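Local coordinates for protein N-isopropylammelide isopropylaminohydrolase (Burkholderia multivorans ATCC 17616, PDB 6NBO) that belongs to the amidohydrolase family of TIM-barrel metalloenzymes and carries bound zinc, at residues V129-L138 against R167-A177; D69-Y78 against N92-H102. One frame throughout, in Å; residues are numbered along the deposited sequence.

Contact 1 of 2, residues V129-L138 against R167-A177; sequences VDTDAGLRHL and RPGTDALLADA
Leu173 reaches from helix 170-180 into the loop 129-135 and parts its two methyls. The Leu173 and Leu135 side chains slide past each other in opposite directions, Leu173 CD1 3.7 Å from Leu135 CD2, while Leu173 CD2 lies against the backbone of Asp130. Val129 meets the branch point obliquely: with CG1 anti to its own N (chi1 173°), that methyl sits 3.7 Å from Leu173 CG and also reaches Leu174 CD2. Further along the helix, the methyl of Ala177 is met by Leu135 CD2 and, at 3.8 Å, by Leu138 CD2. In this TIM-barrel protein the layer joins the loop after strand 120-128, and the start of helix 136-147, to the helix that follows strand 153-159. The polar end is held by Arg167, whose NH2 donates to Thr131 OG1 at 2.9 Å, the hydroxyl standing 34° out of the guanidinium plane. The same NH2 forms a salt bridge with Asp132 OD1 at 2.9 Å, weak as a hydrogen bond, with carboxylate and guanidinium planes 79° apart. One water, in the guanidinium plane, accepts from Arg167 NE and Thr131 N and donates to Thr170 OG1. Asp130 braces its own loop, its OD1 taking Ala133 N at 3.0 Å in an Asx motif.

Contact 2 of 2, residues D69-Y78 against N92-H102; sequences DKTHWGMPWY and NERHYRATSGH. With EDO (1,2-ethanediol), chain I.
With CG anti to the backbone N in both Tyr78 (chi1 175°) and Tyr96 (chi1 165°), the two phenol rings reach toward each other from loop and helix and meet T-shaped, the edge of Tyr78 against the face of Tyr96. At the hydroxyl of Tyr78, Asn92 ND2 donates to Tyr78 OH at 3.2 Å, with OH in the amide plane. The His72 and Tyr96 side chains come at each other from opposite directions, and the His72 ring sits oblique to the rings of both Tyr96 and His102, completing an aromatic cluster. Met75 SD comes to 3.6 Å from His102 CD2. His102 NE2 gives a hydrogen bond of 2.9 Å to Thr71 O, which helps set the turn of the ring; the acceptor lies in the ring plane, although the donor stands above the carbonyl plane. On the buried side Lys70, bent at its last torsion, crosses Glu93 at about a right angle and places NZ 2.8 Å from Glu93 OE2, on the syn lone pair. Arg97 NH2 makes a longer salt bridge, 3.3 Å, to Asp69 OD2. Asp128 ties these charges together, forming salt bridges with Lys70 and Arg97 while its backbone N donates to Asp69. The loop follows directly on the zinc ligands His65, at the end of strand 56-66, and His67; the Lys70 side chain lies about 7 Å from a zinc ion, which places this part of the loop near the metal site of the amidohydrolase TIM barrel.

From the N terminus, strand 56-66 leads into the loop 69-78, and contact 2 closes a short loop when helix 89-97 and the residues up to His102 return onto it. The chain then passes through helix 104-117 and strand 120-128 before contact 1 opens; it closes a second loop, running through helix 136-147 and strand 153-159, when residues 167-177 arrive. The two loops follow in series, neither nested nor crossing. The centres of the two contacts are about 19 Å apart, yet they meet: Asp132 OD2 forms a 3.0 Å salt bridge with Arg94 NH1, and His137 packs on Arg97 and Asp69. Successive loops and helices around the barrel are thereby joined.

Contact 1 of 2, residues V129-L138 against R167-A177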
loop_
_atom_site.group_PDB
_atom_site.type_symbol
_atom_site.label_atom_id
_atom_site.label_comp_id
_atom_site.label_asym_id
_atom_site.label_seq_id
_atom_site.Cartn_x
_atom_site.Cartn_y
_atom_site.Cartn_z
ATOM N N VAL A 129 -11.285 9.244 9.431
ATOM C CA VAL A 129 -12.719 9.240 9.701
ATOM C C VAL A 129 -12.860 9.550 11.186
ATOM O O VAL A 129 -12.416 8.764 12.027
ATOM C CB VAL A 129 -13.377 7.896 9.348
ATOM C CG1 VAL A 129 -14.848 7.855 9.808
ATOM C CG2 VAL A 129 -13.283 7.623 7.851
ATOM N N ASP A 130 -13.440 10.703 11.513
ATOM C CA ASP A 130 -13.470 11.156 12.901
ATOM C C ASP A 130 -14.605 12.161 13.065
ATOM O O ASP A 130 -15.199 12.610 12.089
ATOM C CB ASP A 130 -12.137 11.788 13.303
ATOM C CG ASP A 130 -11.719 12.914 12.358
ATOM O OD1 ASP A 130 -12.523 13.850 12.143
ATOM O OD2 ASP A 130 -10.581 12.864 11.835
ATOM N N THR A 131 -14.873 12.536 14.317
ATOM C CA THR A 131 -15.971 13.455 14.596
ATOM C C THR A 131 -15.589 14.928 14.434
ATOM O O THR A 131 -16.404 15.796 14.757
ATOM C CB THR A 131 -16.525 13.201 15.997
ATOM O OG1 THR A 131 -15.471 13.303 16.968
ATOM C CG2 THR A 131 -17.147 11.802 16.054
ATOM N N ASP A 132 -14.382 15.236 13.955
ATOM C CA ASP A 132 -14.110 16.601 13.513
ATOM C C ASP A 132 -14.678 16.841 12.123
ATOM O O ASP A 132 -15.259 17.901 11.859
ATOM C CB ASP A 132 -12.608 16.890 13.486
ATOM C CG ASP A 132 -11.963 16.783 14.846
ATOM O OD1 ASP A 132 -12.619 17.090 15.860
ATOM O OD2 ASP A 132 -10.785 16.392 14.888
ATOM N N ALA A 133 -14.517 15.867 11.233
ATOM C CA ALA A 133 -14.861 16.026 9.832
ATOM C C ALA A 133 -15.974 15.107 9.360
ATOM O O ALA A 133 -16.477 15.304 8.251
ATOM C CB ALA A 133 -13.625 15.778 8.953
ATOM N N GLY A 134 -16.363 14.108 10.147
ATOM C CA GLY A 134 -17.362 13.180 9.650
ATOM C C GLY A 134 -16.784 12.329 8.536
ATOM O O GLY A 134 -15.623 11.906 8.578
ATOM N N LEU A 135 -17.602 12.067 7.524
ATOM C CA LEU A 135 -17.158 11.315 6.355
ATOM C C LEU A 135 -16.623 12.212 5.237
ATOM O O LEU A 135 -16.499 11.755 4.098
ATOM C CB LEU A 135 -18.309 10.456 5.816
ATOM C CG LEU A 135 -18.958 9.474 6.805
ATOM C CD1 LEU A 135 -20.008 8.601 6.107
ATOM C CD2 LEU A 135 -17.910 8.618 7.501
ATOM N N ARG A 136 -16.307 13.479 5.528
ATOM C CA ARG A 136 -15.943 14.388 4.442
ATOM C C ARG A 136 -14.687 13.923 3.713
ATOM O O ARG A 136 -14.634 13.965 2.477
ATOM C CB ARG A 136 -15.758 15.817 4.956
ATOM C CG ARG A 136 -15.185 16.715 3.863
ATOM C CD ARG A 136 -15.496 18.172 4.067
ATOM N NE ARG A 136 -15.381 18.604 5.454
ATOM C CZ ARG A 136 -14.232 18.791 6.099
ATOM N NH1 ARG A 136 -14.248 19.218 7.358
ATOM N NH2 ARG A 136 -13.074 18.543 5.496
ATOM N N HIS A 137 -13.656 13.500 4.452
ATOM C CA HIS A 137 -12.449 13.015 3.784
ATOM C C HIS A 137 -12.738 11.744 2.999
ATOM O O HIS A 137 -12.239 11.567 1.882
ATOM C CB HIS A 137 -11.330 12.754 4.797
ATOM C CG HIS A 137 -11.034 13.914 5.699
ATOM N ND1 HIS A 137 -10.751 15.178 5.227
ATOM C CD2 HIS A 137 -10.967 13.995 7.050
ATOM C CE1 HIS A 137 -10.529 15.989 6.248
ATOM N NE2 HIS A 137 -10.654 15.295 7.365
ATOM N N LEU A 138 -13.522 10.835 3.580
ATOM C CA LEU A 138 -13.911 9.622 2.866
ATOM C C LEU A 138 -14.605 9.952 1.549
ATOM O O LEU A 138 -14.261 9.395 0.499
ATOM C CB LEU A 138 -14.820 8.770 3.752
ATOM C CG LEU A 138 -15.327 7.508 3.062
ATOM C CD1 LEU A 138 -14.137 6.614 2.679
ATOM C CD2 LEU A 138 -16.321 6.767 3.967
ATOM N N ARG A 167 -13.939 9.356 21.963
ATOM C CA ARG A 167 -14.571 10.370 21.122
ATOM C C ARG A 167 -15.974 9.892 20.780
ATOM O O ARG A 167 -16.152 9.102 19.836
ATOM C CB ARG A 167 -13.732 10.636 19.870
ATOM C CG ARG A 167 -12.386 11.278 20.220
ATOM C CD ARG A 167 -11.540 11.620 19.004
ATOM N NE ARG A 167 -12.248 12.512 18.092
ATOM C CZ ARG A 167 -12.099 13.832 18.056
ATOM N NH1 ARG A 167 -11.241 14.435 18.877
ATOM N NH2 ARG A 167 -12.816 14.552 17.194
ATOM N N PRO A 168 -16.987 10.336 21.527
ATOM C CA PRO A 168 -18.349 9.811 21.352
ATOM C C PRO A 168 -18.814 9.862 19.907
ATOM O O PRO A 168 -18.603 10.851 19.197
ATOM C CB PRO A 168 -19.194 10.734 22.236
ATOM C CG PRO A 168 -18.242 11.212 23.288
ATOM C CD PRO A 168 -16.909 11.336 22.607
ATOM N N GLY A 169 -19.452 8.773 19.464
ATOM C CA GLY A 169 -19.981 8.700 18.119
ATOM C C GLY A 169 -19.021 8.181 17.072
ATOM O O GLY A 169 -19.452 7.919 15.942
ATOM N N THR A 170 -17.740 8.011 17.411
ATOM C CA THR A 170 -16.773 7.545 16.426
ATOM C C THR A 170 -17.090 6.125 15.978
ATOM O O THR A 170 -16.949 5.799 14.794
ATOM C CB THR A 170 -15.353 7.642 16.995
ATOM O OG1 THR A 170 -15.087 8.997 17.389
ATOM C CG2 THR A 170 -14.321 7.229 15.942
ATOM N N ASP A 171 -17.540 5.270 16.904
ATOM C CA ASP A 171 -17.902 3.902 16.540
ATOM C C ASP A 171 -18.971 3.876 15.448
ATOM O O ASP A 171 -18.842 3.148 14.456
ATOM C CB ASP A 171 -18.367 3.136 17.782
ATOM C CG ASP A 171 -19.381 3.914 18.629
ATOM O OD1 ASP A 171 -19.814 5.029 18.246
ATOM O OD2 ASP A 171 -19.752 3.391 19.693
ATOM N N ALA A 172 -20.035 4.665 15.613
ATOM C CA ALA A 172 -21.099 4.690 14.609
ATOM C C ALA A 172 -20.625 5.320 13.306
ATOM O O ALA A 172 -21.070 4.927 12.221
ATOM C CB ALA A 172 -22.317 5.440 15.158
ATOM N N LEU A 173 -19.723 6.292 13.395
ATOM C CA LEU A 173 -19.197 6.923 12.196
ATOM C C LEU A 173 -18.384 5.937 11.372
ATOM O O LEU A 173 -18.474 5.924 10.142
ATOM C CB LEU A 173 -18.346 8.127 12.591
ATOM C CG LEU A 173 -17.938 9.079 11.489
ATOM C CD1 LEU A 173 -19.186 9.717 10.848
ATOM C CD2 LEU A 173 -17.051 10.123 12.109
ATOM N N LEU A 174 -17.576 5.111 12.040
ATOM C CA LEU A 174 -16.792 4.099 11.346
ATOM C C LEU A 174 -17.692 3.084 10.661
ATOM O O LEU A 174 -17.395 2.633 9.549
ATOM C CB LEU A 174 -15.856 3.400 12.338
ATOM C CG LEU A 174 -14.698 4.255 12.870
ATOM C CD1 LEU A 174 -13.938 3.559 14.024
ATOM C CD2 LEU A 174 -13.737 4.596 11.735
ATOM N N ALA A 175 -18.788 2.695 11.319
ATOM C CA ALA A 175 -19.768 1.835 10.665
ATOM C C ALA A 175 -20.343 2.516 9.429
ATOM O O ALA A 175 -20.477 1.896 8.367
ATOM C CB ALA A 175 -20.881 1.466 11.647
ATOM N N ASP A 176 -20.704 3.797 9.556
ATOM C CA ASP A 176 -21.186 4.554 8.401
ATOM C C ASP A 176 -20.150 4.586 7.288
ATOM O O ASP A 176 -20.502 4.547 6.105
ATOM C CB ASP A 176 -21.543 5.984 8.808
ATOM C CG ASP A 176 -22.749 6.044 9.707
ATOM O OD1 ASP A 176 -23.439 5.010 9.849
ATOM O OD2 ASP A 176 -23.000 7.124 10.275
ATOM N N ALA A 177 -18.864 4.667 7.647
ATOM C CA ALA A 177 -17.819 4.716 6.630
ATOM C C ALA A 177 -17.776 3.417 5.837
ATOM O O ALA A 177 -17.661 3.430 4.606
ATOM C CB ALA A 177 -16.457 4.986 7.282
HETATM O O HOH W 1 -13.405 10.814 16.196
HETATM O O HOH W 2 -16.674 12.953 19.475
HETATM O O HOH W 3 -11.050 17.549 18.224
#

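Contact 2 of 2, residues D69-Y78 against N92-H102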
loop_
_atom_site.group_PDB
_atom_site.type_symbol
_atom_site.label_atom_id
_atom_site.label_comp_id
_atom_site.label_asym_id
_atom_site.label_seq_id
_atom_site.Cartn_x
_atom_site.Cartn_y
_atom_site.Cartn_z
ATOM N N ASP A 69 -5.713 11.249 1.589
ATOM C CA ASP A 69 -6.524 12.388 1.995
ATOM C C ASP A 69 -5.674 13.509 2.585
ATOM O O ASP A 69 -6.082 14.672 2.538
ATOM C CB ASP A 69 -7.608 11.948 2.993
ATOM C CG ASP A 69 -7.038 11.312 4.273
ATOM O OD1 ASP A 69 -6.032 10.564 4.193
ATOM O OD2 ASP A 69 -7.617 11.554 5.357
ATOM N N LYS A 70 -4.501 13.186 3.138
ATOM C CA LYS A 70 -3.702 14.154 3.889
ATOM C C LYS A 70 -2.706 14.919 3.029
ATOM O O LYS A 70 -2.186 15.949 3.480
ATOM C CB LYS A 70 -2.886 13.463 4.991
ATOM C CG LYS A 70 -3.625 12.754 6.123
ATOM C CD LYS A 70 -2.566 12.083 7.015
ATOM C CE LYS A 70 -3.149 11.123 8.049
ATOM N NZ LYS A 70 -3.839 11.816 9.174
ATOM N N THR A 71 -2.393 14.410 1.839
ATOM C CA THR A 71 -1.249 14.885 1.070
ATOM C C THR A 71 -1.449 16.316 0.600
ATOM O O THR A 71 -2.570 16.753 0.321
ATOM C CB THR A 71 -0.999 13.989 -0.150
ATOM O OG1 THR A 71 0.207 14.404 -0.802
ATOM C CG2 THR A 71 -2.158 14.068 -1.144
ATOM N N HIS A 72 -0.336 17.051 0.525
ATOM C CA HIS A 72 -0.298 18.357 -0.123
ATOM C C HIS A 72 0.299 18.278 -1.523
ATOM O O HIS A 72 0.748 19.299 -2.064
ATOM C CB HIS A 72 0.475 19.357 0.736
ATOM C CG HIS A 72 -0.209 19.693 2.024
ATOM N ND1 HIS A 72 -0.093 20.927 2.629
ATOM C CD2 HIS A 72 -1.025 18.959 2.821
ATOM C CE1 HIS A 72 -0.801 20.937 3.745
ATOM N NE2 HIS A 72 -1.375 19.755 3.887
ATOM N N TRP A 73 0.332 17.085 -2.106
ATOM C CA TRP A 73 0.808 16.926 -3.475
ATOM C C TRP A 73 0.074 17.891 -4.397
ATOM O O TRP A 73 -1.149 18.021 -4.324
ATOM C CB TRP A 73 0.602 15.487 -3.943
ATOM C CG TRP A 73 1.437 15.165 -5.151
ATOM C CD1 TRP A 73 1.058 15.234 -6.466
ATOM C CD2 TRP A 73 2.811 14.756 -5.148
ATOM N NE1 TRP A 73 2.117 14.882 -7.280
ATOM C CE2 TRP A 73 3.201 14.584 -6.495
ATOM C CE3 TRP A 73 3.747 14.515 -4.135
ATOM C CZ2 TRP A 73 4.489 14.184 -6.855
ATOM C CZ3 TRP A 73 5.030 14.119 -4.496
ATOM C CH2 TRP A 73 5.384 13.956 -5.841
ATOM N N GLY A 74 0.830 18.601 -5.232
ATOM C CA GLY A 74 0.246 19.583 -6.119
ATOM C C GLY A 74 -0.079 20.916 -5.486
ATOM O O GLY A 74 -0.493 21.836 -6.200
ATOM N N MET A 75 0.097 21.058 -4.186
ATOM C CA MET A 75 -0.138 22.310 -3.492
ATOM C C MET A 75 1.178 23.021 -3.237
ATOM O O MET A 75 2.254 22.434 -3.385
ATOM C CB MET A 75 -0.862 22.044 -2.169
ATOM C CG MET A 75 -2.211 21.350 -2.313
ATOM S SD MET A 75 -2.887 20.935 -0.686
ATOM C CE MET A 75 -2.672 22.474 0.199
ATOM N N PRO A 76 1.137 24.302 -2.866
ATOM C CA PRO A 76 2.364 24.982 -2.431
ATOM C C PRO A 76 3.020 24.223 -1.285
ATOM O O PRO A 76 2.360 23.494 -0.544
ATOM C CB PRO A 76 1.866 26.361 -1.983
ATOM C CG PRO A 76 0.641 26.592 -2.792
ATOM C CD PRO A 76 -0.002 25.232 -2.958
ATOM N N TRP A 77 4.337 24.391 -1.154
ATOM C CA TRP A 77 5.084 23.692 -0.116
ATOM C C TRP A 77 4.477 23.968 1.256
ATOM O O TRP A 77 4.180 25.112 1.592
ATOM C CB TRP A 77 6.556 24.131 -0.134
ATOM C CG TRP A 77 7.354 23.418 0.910
ATOM C CD1 TRP A 77 7.817 23.926 2.096
ATOM C CD2 TRP A 77 7.731 22.041 0.890
ATOM N NE1 TRP A 77 8.478 22.944 2.803
ATOM C CE2 TRP A 77 8.438 21.779 2.083
ATOM C CE3 TRP A 77 7.551 21.005 -0.030
ATOM C CZ2 TRP A 77 8.966 20.527 2.377
ATOM C CZ3 TRP A 77 8.069 19.758 0.266
ATOM C CH2 TRP A 77 8.766 19.530 1.461
ATOM N N TYR A 78 4.293 22.917 2.055
ATOM C CA TYR A 78 3.863 23.103 3.439
ATOM C C TYR A 78 5.077 23.401 4.317
ATOM O O TYR A 78 5.958 22.550 4.480
ATOM C CB TYR A 78 3.115 21.872 3.966
ATOM C CG TYR A 78 2.767 22.018 5.441
ATOM C CD1 TYR A 78 1.767 22.899 5.859
ATOM C CD2 TYR A 78 3.460 21.309 6.413
ATOM C CE1 TYR A 78 1.454 23.055 7.207
ATOM C CE2 TYR A 78 3.159 21.457 7.764
ATOM C CZ TYR A 78 2.154 22.326 8.153
ATOM O OH TYR A 78 1.862 22.465 9.489
ATOM N N ASN A 92 -1.121 19.498 15.591
ATOM C CA ASN A 92 -0.796 20.398 14.491
ATOM C C ASN A 92 -1.659 20.104 13.270
ATOM O O ASN A 92 -2.176 21.030 12.631
ATOM C CB ASN A 92 0.684 20.296 14.123
ATOM C CG ASN A 92 1.016 21.066 12.849
ATOM O OD1 ASN A 92 1.170 22.287 12.871
ATOM N ND2 ASN A 92 1.115 20.356 11.736
ATOM N N GLU A 93 -1.825 18.822 12.931
ATOM C CA GLU A 93 -2.657 18.461 11.788
ATOM C C GLU A 93 -4.096 18.930 11.975
ATOM O O GLU A 93 -4.707 19.465 11.042
ATOM C CB GLU A 93 -2.622 16.950 11.568
ATOM C CG GLU A 93 -3.500 16.480 10.413
ATOM C CD GLU A 93 -3.442 14.977 10.222
ATOM O OE1 GLU A 93 -3.492 14.251 11.240
ATOM O OE2 GLU A 93 -3.332 14.525 9.059
ATOM N N ARG A 94 -4.654 18.729 13.173
ATOM C CA ARG A 94 -6.035 19.130 13.424
ATOM C C ARG A 94 -6.203 20.642 13.298
ATOM O O ARG A 94 -7.214 21.117 12.765
ATOM C CB ARG A 94 -6.479 18.629 14.803
ATOM C CG ARG A 94 -7.746 19.286 15.333
ATOM C CD ARG A 94 -8.540 18.393 16.292
ATOM N NE ARG A 94 -7.706 17.620 17.212
ATOM C CZ ARG A 94 -7.604 16.293 17.190
ATOM N NH1 ARG A 94 -8.287 15.589 16.295
ATOM N NH2 ARG A 94 -6.827 15.666 18.066
ATOM N N HIS A 95 -5.214 21.415 13.765
ATOM C CA HIS A 95 -5.281 22.868 13.623
ATOM C C HIS A 95 -5.154 23.291 12.162
ATOM O O HIS A 95 -5.827 24.231 11.725
ATOM C CB HIS A 95 -4.197 23.538 14.471
ATOM C CG HIS A 95 -4.093 25.020 14.266
ATOM N ND1 HIS A 95 -3.216 25.588 13.365
ATOM C CD2 HIS A 95 -4.752 26.051 14.848
ATOM C CE1 HIS A 95 -3.343 26.903 13.399
ATOM N NE2 HIS A 95 -4.268 27.210 14.290
ATOM N N TYR A 96 -4.301 22.613 11.391
ATOM C CA TYR A 96 -4.172 22.945 9.975
ATOM C C TYR A 96 -5.501 22.766 9.247
ATOM O O TYR A 96 -5.943 23.655 8.509
ATOM C CB TYR A 96 -3.081 22.095 9.318
ATOM C CG TYR A 96 -3.166 22.154 7.805
ATOM C CD1 TYR A 96 -2.775 23.301 7.117
ATOM C CD2 TYR A 96 -3.678 21.087 7.069
ATOM C CE1 TYR A 96 -2.870 23.378 5.736
ATOM C CE2 TYR A 96 -3.777 21.152 5.682
ATOM C CZ TYR A 96 -3.375 22.308 5.024
ATOM O OH TYR A 96 -3.463 22.399 3.652
ATOM N N ARG A 97 -6.160 21.620 9.455
ATOM C CA ARG A 97 -7.436 21.342 8.799
ATOM C C ARG A 97 -8.554 22.269 9.260
ATOM O O ARG A 97 -9.519 22.474 8.517
ATOM C CB ARG A 97 -7.835 19.888 9.045
ATOM C CG ARG A 97 -7.048 18.902 8.209
ATOM C CD ARG A 97 -7.384 17.471 8.567
ATOM N NE ARG A 97 -7.061 16.558 7.473
ATOM C CZ ARG A 97 -7.050 15.233 7.583
ATOM N NH1 ARG A 97 -7.333 14.660 8.747
ATOM N NH2 ARG A 97 -6.751 14.483 6.531
ATOM N N ALA A 98 -8.449 22.830 10.462
ATOM C CA ALA A 98 -9.476 23.705 11.004
ATOM C C ALA A 98 -9.118 25.181 10.887
ATOM O O ALA A 98 -9.795 26.024 11.482
ATOM C CB ALA A 98 -9.752 23.344 12.462
ATOM N N THR A 99 -8.058 25.509 10.147
ATOM C CA THR A 99 -7.752 26.889 9.802
ATOM C C THR A 99 -7.421 27.069 8.329
ATOM O O THR A 99 -7.273 28.213 7.887
ATOM C CB THR A 99 -6.585 27.426 10.651
ATOM O OG1 THR A 99 -5.480 26.513 10.591
ATOM C CG2 THR A 99 -7.018 27.630 12.109
ATOM N N SER A 100 -7.304 25.989 7.563
ATOM C CA SER A 100 -7.093 26.032 6.127
ATOM C C SER A 100 -8.305 25.432 5.423
ATOM O O SER A 100 -9.233 24.918 6.055
ATOM C CB SER A 100 -5.810 25.294 5.740
ATOM O OG SER A 100 -6.032 23.894 5.625
ATOM N N GLY A 101 -8.296 25.505 4.097
ATOM C CA GLY A 101 -9.346 24.882 3.319
ATOM C C GLY A 101 -8.831 23.698 2.531
ATOM O O GLY A 101 -9.078 23.601 1.325
ATOM N N HIS A 102 -8.110 22.794 3.194
ATOM C CA HIS A 102 -7.505 21.669 2.488
ATOM C C HIS A 102 -8.584 20.777 1.884
ATOM O O HIS A 102 -9.553 20.406 2.554
ATOM C CB HIS A 102 -6.609 20.858 3.427
ATOM C CG HIS A 102 -5.886 19.734 2.746
ATOM N ND1 HIS A 102 -6.428 18.474 2.606
ATOM C CD2 HIS A 102 -4.663 19.681 2.164
ATOM C CE1 HIS A 102 -5.573 17.694 1.967
ATOM N NE2 HIS A 102 -4.494 18.403 1.689
HETATM C C1 EDO I . 4.484 17.958 -6.063
HETATM O O1 EDO I . 3.517 18.659 -5.268
HETATM C C2 EDO I . 4.053 17.938 -7.522
HETATM O O2 EDO I . 3.726 19.272 -7.934
#